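Local coordinates for uncharacterized protein (Bacteroides ovatus, PDB 3P02) that is of unknown function but probably has an E-set-like beta-sandwich domain followed by a second, largely antiparallel beta domain, at residues L107-S112 / W122-K127. Sequence-based numbering, arbitrary orientation. Where two conformers were deposited one is given.
Sequences LPIEFS and WALPLK. With EDO (1,2-ethanediol), chain E.
CD2 of Leu124 meets the Phe111 ring obliquely, 4.2 Å from CE1 of Phe111. CG2 of Ile109, from the same strand as Phe111, lies 3.6 Å over one face of that ring, nearer its edge than its centre. The Leu124 methyl also touches Ile109, where CG2 lies 3.9 Å from Leu124 CD2. Ile109 and Leu124 lie alongside each other, pointing opposite ways. With chi1 at -55°, Ile109 CG1 lies beside the backbone N and CG2 anti to it. The CG2 methyl is at Leu124, and Ile109 CD1, ending the CG1 branch, meets Leu126 CD1 tip to tip at 3.8 Å. Leu107 CD2 also packs on Leu126 CD1, more loosely. All five residues are buried, and no hydrogen bond joins the segments. Lys127 NZ hydrogen-bonds Tyr136 O and, weakly, O1 of a 1,2-ethanediol, likely a crystallisation additive. A methionine here would probably leave Tyr136 O without this donor. The axes of 107-112 and 122-127 come within 11.6 Å and run nearly antiparallel (156°), face-to-face sheet packing as in a beta sandwich. Strand 104-112 pairs with 36-45 in one sheet; strand 122-130 lies between 55-61 and 146-154 in the other. Leu149, Phe59 and Leu61 of these flanking strands extend the core.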
loop_
_atom_site.group_PDB
_atom_site.type_symbol
_atom_site.label_atom_id
_atom_site.label_comp_id
_atom_site.label_asym_id
_atom_site.label_seq_id
_atom_site.Cartn_x
_atom_site.Cartn_y
_atom_site.Cartn_z
ATOM N N LEU A 107 -20.906 0.546 6.676
ATOM C CA LEU A 107 -20.308 -0.615 7.286
ATOM C C LEU A 107 -18.959 -0.181 7.827
ATOM O O LEU A 107 -18.057 0.077 7.029
ATOM C CB LEU A 107 -20.166 -1.802 6.323
ATOM C CG LEU A 107 -19.462 -3.054 6.921
ATOM C CD1 LEU A 107 -20.244 -3.629 8.096
ATOM C CD2 LEU A 107 -19.268 -4.111 5.862
ATOM N N PRO A 108 -18.813 -0.034 9.150
ATOM C CA PRO A 108 -17.492 0.369 9.673
ATOM C C PRO A 108 -16.580 -0.845 9.803
ATOM O O PRO A 108 -16.922 -1.829 10.478
ATOM C CB PRO A 108 -17.803 1.028 11.016
ATOM C CG PRO A 108 -19.226 0.522 11.408
ATOM C CD PRO A 108 -19.809 -0.234 10.231
ATOM N N ILE A 109 -15.420 -0.779 9.127
ATOM C CA ILE A 109 -14.426 -1.845 9.191
ATOM C C ILE A 109 -13.226 -1.326 9.960
ATOM O O ILE A 109 -12.548 -0.415 9.477
ATOM C CB ILE A 109 -14.012 -2.380 7.799
ATOM C CG1 ILE A 109 -15.262 -2.835 6.996
ATOM C CG2 ILE A 109 -12.998 -3.533 7.956
ATOM C CD1 ILE A 109 -15.334 -2.358 5.651
ATOM N N GLU A 110 -12.951 -1.926 11.133
ATOM C CA GLU A 110 -11.804 -1.519 11.936
ATOM C C GLU A 110 -10.591 -2.314 11.518
ATOM O O GLU A 110 -10.566 -3.532 11.690
ATOM C CB GLU A 110 -12.084 -1.709 13.427
ATOM C CG GLU A 110 -13.153 -0.745 13.943
ATOM C CD GLU A 110 -13.464 -0.796 15.430
ATOM O OE1 GLU A 110 -12.911 -1.675 16.132
ATOM O OE2 GLU A 110 -14.262 0.052 15.896
ATOM N N PHE A 111 -9.627 -1.655 10.897
ATOM C CA PHE A 111 -8.373 -2.307 10.534
ATOM C C PHE A 111 -7.367 -2.142 11.669
ATOM O O PHE A 111 -7.251 -1.035 12.228
ATOM C CB PHE A 111 -7.804 -1.681 9.259
ATOM C CG PHE A 111 -8.609 -2.061 8.034
ATOM C CD1 PHE A 111 -8.441 -3.307 7.434
ATOM C CD2 PHE A 111 -9.575 -1.202 7.521
ATOM C CE1 PHE A 111 -9.150 -3.650 6.284
ATOM C CE2 PHE A 111 -10.306 -1.558 6.381
ATOM C CZ PHE A 111 -10.099 -2.787 5.783
ATOM N N SER A 112 -6.631 -3.221 11.985
ATOM C CA SER A 112 -5.572 -3.235 13.008
ATOM C C SER A 112 -4.408 -3.942 12.365
ATOM O O SER A 112 -4.367 -5.171 12.344
ATOM C CB SER A 112 -6.059 -3.940 14.272
ATOM O OG SER A 112 -7.134 -3.226 14.857
ATOM N N TRP A 122 -2.620 -7.396 0.148
ATOM C CA TRP A 122 -3.710 -7.997 0.911
ATOM C C TRP A 122 -5.044 -7.444 0.479
ATOM O O TRP A 122 -5.150 -6.255 0.143
ATOM C CB TRP A 122 -3.497 -7.727 2.415
ATOM C CG TRP A 122 -2.179 -8.238 2.914
ATOM C CD1 TRP A 122 -1.032 -7.518 3.095
ATOM C CD2 TRP A 122 -1.866 -9.596 3.253
ATOM N NE1 TRP A 122 -0.015 -8.348 3.518
ATOM C CE2 TRP A 122 -0.502 -9.630 3.631
ATOM C CE3 TRP A 122 -2.604 -10.802 3.246
ATOM C CZ2 TRP A 122 0.133 -10.809 4.034
ATOM C CZ3 TRP A 122 -1.972 -11.983 3.631
ATOM C CH2 TRP A 122 -0.619 -11.981 4.014
ATOM N N ALA A 123 -6.081 -8.260 0.569
ATOM C CA ALA A 123 -7.399 -7.746 0.219
ATOM C C ALA A 123 -8.473 -8.374 1.076
ATOM O O ALA A 123 -8.379 -9.530 1.464
ATOM C CB ALA A 123 -7.688 -7.983 -1.272
ATOM N N LEU A 124 -9.530 -7.608 1.323
ATOM C CA LEU A 124 -10.675 -8.045 2.102
ATOM C C LEU A 124 -11.936 -7.990 1.203
ATOM O O LEU A 124 -12.420 -6.895 0.884
ATOM C CB LEU A 124 -10.831 -7.155 3.359
ATOM C CG LEU A 124 -12.057 -7.426 4.225
ATOM C CD1 LEU A 124 -12.072 -8.883 4.760
ATOM C CD2 LEU A 124 -12.159 -6.398 5.375
ATOM N N PRO A 125 -12.402 -9.177 0.739
ATOM C CA PRO A 125 -13.570 -9.221 -0.149
ATOM C C PRO A 125 -14.855 -9.367 0.675
ATOM O O PRO A 125 -14.975 -10.295 1.468
ATOM C CB PRO A 125 -13.271 -10.457 -1.023
ATOM C CG PRO A 125 -12.558 -11.413 -0.089
ATOM C CD PRO A 125 -11.819 -10.525 0.947
ATOM N N LEU A 126 -15.797 -8.430 0.533
ATOM C CA LEU A 126 -17.007 -8.425 1.357
ATOM C C LEU A 126 -18.243 -8.392 0.538
ATOM O O LEU A 126 -18.305 -7.585 -0.386
ATOM C CB LEU A 126 -17.029 -7.153 2.245
ATOM C CG LEU A 126 -15.825 -6.905 3.105
ATOM C CD1 LEU A 126 -15.938 -5.555 3.776
ATOM C CD2 LEU A 126 -15.704 -7.980 4.153
ATOM N N LYS A 127 -19.258 -9.164 0.915
ATOM C CA LYS A 127 -20.513 -9.105 0.178
ATOM C C LYS A 127 -21.643 -8.728 1.120
ATOM O O LYS A 127 -21.653 -9.157 2.267
ATOM C CB LYS A 127 -20.818 -10.467 -0.495
ATOM C CG LYS A 127 -22.111 -10.446 -1.330
ATOM C CD LYS A 127 -22.329 -11.713 -2.138
ATOM C CE LYS A 127 -23.571 -11.575 -2.980
ATOM N NZ LYS A 127 -23.889 -12.840 -3.715
HETATM C C1 EDO E . -24.772 -14.775 -1.205
HETATM O O1 EDO E . -25.521 -14.877 -2.418
HETATM C C2 EDO E . -25.366 -15.655 -0.117
HETATM O O2 EDO E . -24.639 -15.429 1.095
#